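Local coordinates for protein TRAP-type transporter, periplasmic component (Cupriavidus necator, PDB 4P8B) that binds (S)-2-acetolactate in the periplasm and probably delivers it to a TRAP-type transporter in the inner membrane, at residues Y29-L37 and G89-S97; P146-V157 and T235-F246. One frame throughout, in Å; residues are numbered along the deposited sequence.

Overall arrangement
From the N terminus, the chain first makes strand 33-36 and comes back to it at strand 93-97. Contact 1 closes the loop of 51 residues between segments 29-37 and 89-97. Contact 2 opens later, at Pro146, and closes a second loop of 77 residues when segment 235-246 returns antiparallel to 146-157. The loops follow in series and neither nest nor cross. They meet in one mixed sheet, where strand 93-97 lies beside strand 241-249 and Ile245 N bonds Gly96 O. Contact 2 also runs on into the four-stranded sheet. It thus ties the two sheets together, with acetolactate bound beside their junction.

Contact 1 (Y29-L37 and G89-S97); sequences YKSEYKMSL and GVIDMAVGS
Strands 33-36 and 93-97 are parallel neighbours in the five-stranded sheet of this solute-binding protein, with Met35 paired to Met93 and Ser36 to Ala94. Ser36 N bonds Met93 O at 2.9 Å, and Met93 N bonds Lys34 O at 3.1 Å. Val95 N makes a longer bond to Ser36 O, 3.3 Å. Asp92 starts the pairing with its side chain. Its CG is anti to the carbonyl carbon (chi1 -64°), which brings OD2 to Lys34 N at 2.8 Å. The N-H meets OD2 on the anti side, 21° out of the carboxylate plane. The other oxygen, OD1, forms a weak salt bridge with Lys30 NZ at 3.4 Å. A water close to OD1 links it to Gly89 O and, weakly, to Lys30 NZ. The backbone N-H is thus the firmer of the carboxylate's two bonds across the contact. Lys30 CB also lies over a face of the Tyr33 ring, toward its rim.

The two selenomethionines, Met35 and Met93, cross on one side of the sheet, CB of Met35 lying 3.8 Å from CG of Met93. On the other side, Ser36 CB rests against Ile91 CG2 at 3.6 Å. Further along, Leu37 CD2 packs on Val95 CB at 3.6 Å. Ser36 OG turns to Glu82 of helix 82-88, and Tyr33 OH bonds Trp256 NE1. Helix 82-88 covers Ile91 and Ala94, while helix 44-59 places Trp52 against Met35 and Met93. Strand 66-69 bonds the far edge of strand 33-36 through Lys67 and Tyr69.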
# COMPACT_ATOMS: atom_id res chain seq x y z
N TYR A 29 -31.09 -8.63 -2.04
CA TYR A 29 -29.63 -8.62 -2.14
C TYR A 29 -29.15 -9.39 -3.37
O TYR A 29 -29.71 -10.44 -3.70
CB TYR A 29 -29.00 -9.26 -0.90
CG TYR A 29 -29.05 -8.48 0.40
CD1 TYR A 29 -29.72 -7.26 0.50
CD2 TYR A 29 -28.39 -8.95 1.53
CE1 TYR A 29 -29.76 -6.55 1.69
CE2 TYR A 29 -28.42 -8.26 2.73
CZ TYR A 29 -29.10 -7.06 2.81
OH TYR A 29 -29.11 -6.38 4.01
N LYS A 30 -28.12 -8.88 -4.03
CA LYS A 30 -27.38 -9.62 -5.06
C LYS A 30 -27.05 -11.05 -4.58
O LYS A 30 -26.78 -11.27 -3.40
CB LYS A 30 -26.05 -8.90 -5.35
CG LYS A 30 -25.97 -7.79 -6.44
CD LYS A 30 -24.65 -6.99 -6.22
CE LYS A 30 -23.97 -6.47 -7.50
NZ LYS A 30 -24.33 -5.05 -7.85
N SER A 31 -27.02 -12.00 -5.50
CA SER A 31 -26.57 -13.37 -5.22
C SER A 31 -25.04 -13.48 -4.98
O SER A 31 -24.57 -14.40 -4.31
CB SER A 31 -26.93 -14.27 -6.38
OG SER A 31 -26.38 -15.57 -6.20
N GLU A 32 -24.27 -12.58 -5.57
CA GLU A 32 -22.82 -12.58 -5.37
C GLU A 32 -22.35 -11.15 -5.41
O GLU A 32 -22.79 -10.38 -6.27
CB GLU A 32 -22.14 -13.40 -6.46
CG GLU A 32 -20.64 -13.57 -6.31
CD GLU A 32 -20.13 -14.66 -7.24
OE1 GLU A 32 -19.94 -14.37 -8.44
OE2 GLU A 32 -19.97 -15.81 -6.78
N TYR A 33 -21.49 -10.78 -4.47
CA TYR A 33 -20.87 -9.47 -4.46
C TYR A 33 -19.43 -9.62 -4.87
O TYR A 33 -18.84 -10.66 -4.62
CB TYR A 33 -20.98 -8.83 -3.07
CG TYR A 33 -22.40 -8.45 -2.72
CD1 TYR A 33 -23.26 -9.37 -2.14
CD2 TYR A 33 -22.88 -7.19 -3.02
CE1 TYR A 33 -24.57 -9.04 -1.84
CE2 TYR A 33 -24.21 -6.85 -2.73
CZ TYR A 33 -25.03 -7.78 -2.13
OH TYR A 33 -26.35 -7.47 -1.84
N LYS A 34 -18.91 -8.60 -5.52
CA LYS A 34 -17.57 -8.68 -6.07
C LYS A 34 -16.59 -7.84 -5.25
O LYS A 34 -16.78 -6.64 -5.10
CB LYS A 34 -17.61 -8.17 -7.52
CG LYS A 34 -18.66 -8.82 -8.36
CD LYS A 34 -18.55 -8.33 -9.78
CE LYS A 34 -19.62 -8.95 -10.65
NZ LYS A 34 -19.79 -8.18 -11.91
N MSE A 35 -15.52 -8.47 -4.75
CA MSE A 35 -14.46 -7.77 -4.01
C MSE A 35 -13.19 -7.68 -4.85
O MSE A 35 -12.61 -8.70 -5.27
CB MSE A 35 -14.13 -8.49 -2.72
CG MSE A 35 -13.12 -7.67 -1.89
SE MSE A 35 -12.33 -8.67 -0.41
CE MSE A 35 -13.96 -9.12 0.57
N SER A 36 -12.74 -6.47 -5.11
CA SER A 36 -11.53 -6.27 -5.88
C SER A 36 -10.30 -6.29 -4.98
O SER A 36 -10.31 -5.69 -3.89
CB SER A 36 -11.61 -4.93 -6.62
OG SER A 36 -10.46 -4.80 -7.45
N LEU A 37 -9.23 -6.96 -5.44
CA LEU A 37 -7.93 -7.01 -4.76
C LEU A 37 -6.86 -6.97 -5.83
O LEU A 37 -6.94 -7.75 -6.78
CB LEU A 37 -7.77 -8.34 -4.03
CG LEU A 37 -8.79 -8.65 -2.95
CD1 LEU A 37 -8.68 -10.11 -2.52
CD2 LEU A 37 -8.65 -7.72 -1.76
N GLY A 89 -19.61 1.56 -9.01
CA GLY A 89 -20.34 0.34 -8.73
C GLY A 89 -20.01 -0.85 -9.63
O GLY A 89 -20.65 -1.90 -9.55
N VAL A 90 -19.03 -0.69 -10.50
CA VAL A 90 -18.49 -1.84 -11.22
C VAL A 90 -17.90 -2.83 -10.21
O VAL A 90 -18.01 -4.04 -10.35
CB VAL A 90 -17.42 -1.39 -12.23
CG1 VAL A 90 -16.60 -2.58 -12.74
CG2 VAL A 90 -18.07 -0.63 -13.37
N ILE A 91 -17.29 -2.29 -9.17
CA ILE A 91 -16.78 -3.08 -8.05
C ILE A 91 -17.65 -2.81 -6.82
O ILE A 91 -17.92 -1.65 -6.50
CB ILE A 91 -15.32 -2.69 -7.73
CG1 ILE A 91 -14.41 -3.03 -8.91
CG2 ILE A 91 -14.82 -3.40 -6.48
CD1 ILE A 91 -13.04 -2.41 -8.82
N ASP A 92 -18.05 -3.86 -6.12
CA ASP A 92 -18.96 -3.70 -4.98
C ASP A 92 -18.21 -3.33 -3.71
O ASP A 92 -18.71 -2.54 -2.89
CB ASP A 92 -19.73 -4.99 -4.73
CG ASP A 92 -20.65 -5.40 -5.89
OD1 ASP A 92 -21.23 -4.52 -6.56
OD2 ASP A 92 -20.76 -6.61 -6.11
N MSE A 93 -17.03 -3.92 -3.55
CA MSE A 93 -16.24 -3.70 -2.35
C MSE A 93 -14.78 -3.99 -2.68
O MSE A 93 -14.48 -4.59 -3.71
CB MSE A 93 -16.71 -4.55 -1.17
CG MSE A 93 -16.69 -6.07 -1.33
SE MSE A 93 -18.21 -6.97 -0.36
CE MSE A 93 -17.64 -6.58 1.43
N ALA A 94 -13.86 -3.58 -1.82
CA ALA A 94 -12.45 -3.78 -2.11
C ALA A 94 -11.60 -3.66 -0.87
O ALA A 94 -12.02 -3.04 0.11
CB ALA A 94 -11.99 -2.77 -3.14
N VAL A 95 -10.43 -4.27 -0.92
CA VAL A 95 -9.34 -3.91 -0.03
C VAL A 95 -8.30 -3.27 -0.94
O VAL A 95 -7.79 -3.94 -1.82
CB VAL A 95 -8.76 -5.11 0.74
CG1 VAL A 95 -7.67 -4.63 1.68
CG2 VAL A 95 -9.85 -5.85 1.50
N GLY A 96 -8.07 -1.98 -0.79
CA GLY A 96 -7.18 -1.25 -1.68
C GLY A 96 -6.00 -0.63 -0.99
O GLY A 96 -6.03 -0.34 0.20
N SER A 97 -4.95 -0.42 -1.76
CA SER A 97 -3.81 0.37 -1.31
C SER A 97 -4.07 1.85 -1.54
O SER A 97 -4.57 2.27 -2.59
CB SER A 97 -2.55 -0.01 -2.07
OG SER A 97 -1.53 0.96 -1.81
O HOH W 1 -22.29 -2.44 -7.37
O HOH W 2 -19.20 -5.90 -12.41

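Contact 2 (P146-V157 and T235-F246). With X2X ((2S)-2-hydroxy-2-methyl-3-oxobutanoic acid), chain D.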
# COMPACT_ATOMS: atom_id res chain seq x y z
N PRO A 146 -15.65 3.75 3.83
CA PRO A 146 -14.49 3.10 4.45
C PRO A 146 -14.82 2.46 5.78
O PRO A 146 -15.56 3.07 6.58
CB PRO A 146 -13.52 4.26 4.65
CG PRO A 146 -14.42 5.41 4.98
CD PRO A 146 -15.69 5.19 4.16
N LEU A 147 -14.30 1.27 6.03
CA LEU A 147 -14.68 0.49 7.20
C LEU A 147 -13.52 0.10 8.12
O LEU A 147 -13.73 -0.12 9.31
CB LEU A 147 -15.38 -0.79 6.76
CG LEU A 147 -16.68 -0.58 5.96
CD1 LEU A 147 -17.24 -1.93 5.53
CD2 LEU A 147 -17.74 0.21 6.74
N ALA A 148 -12.32 -0.06 7.57
CA ALA A 148 -11.19 -0.50 8.37
C ALA A 148 -9.90 -0.28 7.63
O ALA A 148 -9.89 -0.09 6.41
CB ALA A 148 -11.32 -1.97 8.72
N TRP A 149 -8.81 -0.33 8.39
CA TRP A 149 -7.46 -0.25 7.87
C TRP A 149 -6.77 -1.60 7.91
O TRP A 149 -6.90 -2.37 8.87
CB TRP A 149 -6.61 0.72 8.71
CG TRP A 149 -7.05 2.15 8.70
CD1 TRP A 149 -7.92 2.75 9.57
CD2 TRP A 149 -6.67 3.16 7.77
NE1 TRP A 149 -8.10 4.06 9.22
CE2 TRP A 149 -7.33 4.35 8.13
CE3 TRP A 149 -5.81 3.17 6.66
CZ2 TRP A 149 -7.18 5.54 7.42
CZ3 TRP A 149 -5.64 4.35 5.97
CH2 TRP A 149 -6.34 5.52 6.35
N GLY A 150 -6.00 -1.85 6.86
CA GLY A 150 -5.01 -2.92 6.81
C GLY A 150 -3.66 -2.32 6.48
O GLY A 150 -3.41 -1.14 6.66
N GLU A 151 -2.78 -3.17 5.96
CA GLU A 151 -1.40 -2.76 5.67
C GLU A 151 -0.77 -3.54 4.54
O GLU A 151 -0.86 -4.76 4.48
CB GLU A 151 -0.56 -2.94 6.93
CG GLU A 151 0.88 -2.41 6.80
CD GLU A 151 1.44 -2.07 8.15
OE1 GLU A 151 0.76 -1.31 8.85
OE2 GLU A 151 2.50 -2.61 8.54
N ASN A 152 -0.11 -2.82 3.64
CA ASN A 152 0.83 -3.45 2.70
C ASN A 152 2.19 -3.39 3.39
O ASN A 152 2.72 -4.43 3.77
CB ASN A 152 0.77 -2.74 1.36
CG ASN A 152 1.07 -3.67 0.18
OD1 ASN A 152 1.09 -4.90 0.31
ND2 ASN A 152 1.28 -3.07 -0.97
N GLY A 153 2.72 -2.20 3.60
CA GLY A 153 3.86 -2.01 4.48
C GLY A 153 4.87 -1.03 3.97
O GLY A 153 4.66 -0.33 3.00
N PHE A 154 5.99 -0.96 4.67
CA PHE A 154 7.11 -0.10 4.27
C PHE A 154 7.73 -0.61 2.98
O PHE A 154 8.07 -1.81 2.86
CB PHE A 154 8.16 0.02 5.39
CG PHE A 154 7.77 1.01 6.44
CD1 PHE A 154 7.96 2.35 6.23
CD2 PHE A 154 7.18 0.59 7.61
CE1 PHE A 154 7.57 3.29 7.20
CE2 PHE A 154 6.78 1.51 8.57
CZ PHE A 154 6.98 2.85 8.36
N ARG A 155 7.87 0.28 2.02
CA ARG A 155 8.20 -0.12 0.65
C ARG A 155 9.71 0.01 0.42
O ARG A 155 10.24 1.11 0.30
CB ARG A 155 7.39 0.71 -0.35
CG ARG A 155 5.89 0.57 -0.15
CD ARG A 155 5.07 1.38 -1.13
NE ARG A 155 5.15 0.91 -2.51
CZ ARG A 155 4.40 -0.03 -3.06
NH1 ARG A 155 3.52 -0.69 -2.33
NH2 ARG A 155 4.55 -0.35 -4.33
N GLU A 156 10.39 -1.13 0.41
CA GLU A 156 11.85 -1.18 0.33
C GLU A 156 12.27 -1.29 -1.13
O GLU A 156 11.66 -2.03 -1.91
CB GLU A 156 12.38 -2.35 1.18
CG GLU A 156 11.75 -2.46 2.58
CD GLU A 156 11.91 -1.23 3.45
OE1 GLU A 156 12.47 -0.21 3.02
OE2 GLU A 156 11.44 -1.29 4.62
N VAL A 157 13.30 -0.56 -1.51
CA VAL A 157 13.76 -0.52 -2.89
C VAL A 157 14.71 -1.67 -3.22
O VAL A 157 15.64 -1.97 -2.46
CB VAL A 157 14.38 0.88 -3.22
CG1 VAL A 157 15.62 1.19 -2.35
CG2 VAL A 157 14.74 0.98 -4.69
N THR A 235 17.46 -2.30 -0.21
CA THR A 235 17.78 -1.37 0.88
C THR A 235 16.52 -1.07 1.66
O THR A 235 15.52 -0.66 1.09
CB THR A 235 18.39 -0.09 0.34
OG1 THR A 235 19.63 -0.43 -0.26
CG2 THR A 235 18.66 0.93 1.47
N THR A 236 16.59 -1.30 2.97
CA THR A 236 15.42 -1.16 3.80
C THR A 236 15.23 0.28 4.27
O THR A 236 15.14 0.55 5.48
CB THR A 236 15.51 -2.09 5.00
OG1 THR A 236 16.71 -1.81 5.72
CG2 THR A 236 15.48 -3.57 4.56
N TRP A 237 15.20 1.20 3.33
CA TRP A 237 15.12 2.64 3.63
C TRP A 237 13.79 3.11 4.21
O TRP A 237 13.74 4.21 4.76
CB TRP A 237 15.44 3.43 2.39
CG TRP A 237 14.49 3.30 1.22
CD1 TRP A 237 13.46 2.40 1.04
CD2 TRP A 237 14.51 4.11 0.04
NE1 TRP A 237 12.87 2.61 -0.17
CE2 TRP A 237 13.48 3.66 -0.80
CE3 TRP A 237 15.33 5.17 -0.38
CZ2 TRP A 237 13.22 4.26 -2.02
CZ3 TRP A 237 15.07 5.76 -1.59
CH2 TRP A 237 14.03 5.30 -2.41
N GLY A 238 12.74 2.31 4.14
CA GLY A 238 11.46 2.68 4.74
C GLY A 238 10.91 4.00 4.23
O GLY A 238 10.26 4.72 5.02
N TYR A 239 11.10 4.36 2.97
CA TYR A 239 10.82 5.73 2.54
C TYR A 239 9.34 6.09 2.65
O TYR A 239 9.00 7.23 3.00
CB TYR A 239 11.38 6.07 1.15
CG TYR A 239 10.59 5.58 -0.07
CD1 TYR A 239 10.18 4.25 -0.23
CD2 TYR A 239 10.34 6.46 -1.10
CE1 TYR A 239 9.50 3.84 -1.37
CE2 TYR A 239 9.70 6.06 -2.25
CZ TYR A 239 9.28 4.75 -2.38
OH TYR A 239 8.63 4.40 -3.54
N VAL A 240 8.45 5.13 2.38
CA VAL A 240 7.02 5.31 2.57
C VAL A 240 6.44 3.97 3.01
O VAL A 240 7.11 2.94 2.93
CB VAL A 240 6.30 5.69 1.25
CG1 VAL A 240 6.87 6.96 0.66
CG2 VAL A 240 6.35 4.55 0.24
N ALA A 241 5.19 3.98 3.44
CA ALA A 241 4.45 2.74 3.66
C ALA A 241 3.03 2.96 3.19
O ALA A 241 2.44 3.99 3.50
CB ALA A 241 4.46 2.32 5.11
N ASP A 242 2.47 1.99 2.47
CA ASP A 242 1.08 2.08 2.08
C ASP A 242 0.21 1.23 2.98
O ASP A 242 0.37 -0.01 3.03
CB ASP A 242 0.82 1.78 0.56
CG ASP A 242 1.33 0.43 0.07
OD1 ASP A 242 2.46 0.01 0.40
OD2 ASP A 242 0.61 -0.17 -0.78
N PRO A 243 -0.72 1.87 3.70
CA PRO A 243 -1.78 1.11 4.35
C PRO A 243 -2.78 0.64 3.33
O PRO A 243 -2.75 1.05 2.17
CB PRO A 243 -2.36 2.12 5.34
CG PRO A 243 -2.03 3.46 4.79
CD PRO A 243 -0.87 3.32 3.86
N LEU A 244 -3.66 -0.24 3.78
CA LEU A 244 -4.80 -0.68 2.99
C LEU A 244 -6.06 -0.15 3.62
O LEU A 244 -6.10 0.09 4.82
CB LEU A 244 -4.86 -2.21 2.93
CG LEU A 244 -3.63 -2.94 2.44
CD1 LEU A 244 -3.81 -4.45 2.57
CD2 LEU A 244 -3.28 -2.54 1.01
N ILE A 245 -7.11 -0.01 2.82
CA ILE A 245 -8.42 0.38 3.32
C ILE A 245 -9.46 -0.60 2.77
O ILE A 245 -9.48 -0.92 1.58
CB ILE A 245 -8.80 1.82 2.93
CG1 ILE A 245 -7.68 2.79 3.35
CG2 ILE A 245 -10.13 2.22 3.56
CD1 ILE A 245 -7.93 4.23 2.92
N PHE A 246 -10.31 -1.05 3.69
CA PHE A 246 -11.45 -1.92 3.41
C PHE A 246 -12.64 -1.00 3.11
O PHE A 246 -13.01 -0.18 3.97
CB PHE A 246 -11.76 -2.79 4.65
CG PHE A 246 -10.72 -3.83 4.99
CD1 PHE A 246 -9.48 -3.47 5.45
CD2 PHE A 246 -11.02 -5.18 4.86
CE1 PHE A 246 -8.56 -4.42 5.76
CE2 PHE A 246 -10.09 -6.14 5.17
CZ PHE A 246 -8.87 -5.77 5.61
OAD X2X D . 1.62 -2.40 -7.43
CAH X2X D . 2.20 -2.61 -6.31
OAE X2X D . 3.45 -2.46 -6.18
CAI X2X D . 1.41 -3.03 -5.12
CAB X2X D . 0.91 -4.44 -5.35
OAF X2X D . 2.14 -2.85 -3.94
CAG X2X D . 0.27 -2.06 -5.05
OAC X2X D . -0.84 -2.38 -5.49
CAA X2X D . 0.48 -0.70 -4.48
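The segments pair antiparallel along 147-154 with 241-246, their N-to-C directions 149° apart, and again at Val157 with Thr235, past a turn at Thr236; a classic beta bulge forms where Asn152 and Gly153 both donate to Asp242 O. At one end Trp149 and Ile245 lie side by side, Trp149 CZ3 being 3.7 Å from Ile245 CG1. Ala241 CB sits over the centre of the Phe154 ring. Further on, Val157 CG1 covers one face of Trp237 and Tyr239 CB the other. Trp237 NE1 bonds Arg155 O. Gly238 N meets the syn lone pair of Glu156 OE1 at 2.8 Å.

The polar centre is Asp242. Its CG stands between the backbone N and the carbonyl carbon, a turn (chi1 57°) that swings the carboxylate across to Asn152 and Arg155. Asn152 ND2 bonds OD2 at 3.0 Å on the syn side. Arg155 NH1 makes a salt bridge to OD1 at 3.0 Å, coming from above the carboxylate plane.

Arg155 NH1 also grips the ligand hydroxyl OAF at 3.0 Å, and NH2 the carboxylate oxygen OAE at 3.0 Å. Asn152 ND2 adds a weak bond to OAF. Arg155 NE is held by Glu215, and Ser97 OG bonds Asp242 OD2. Asp242 lines the pocket itself and also braces Asn152 and Arg155. With Glu215 it probably helps set the guanidinium and balance the positive charge matched to the ligand's carboxylate.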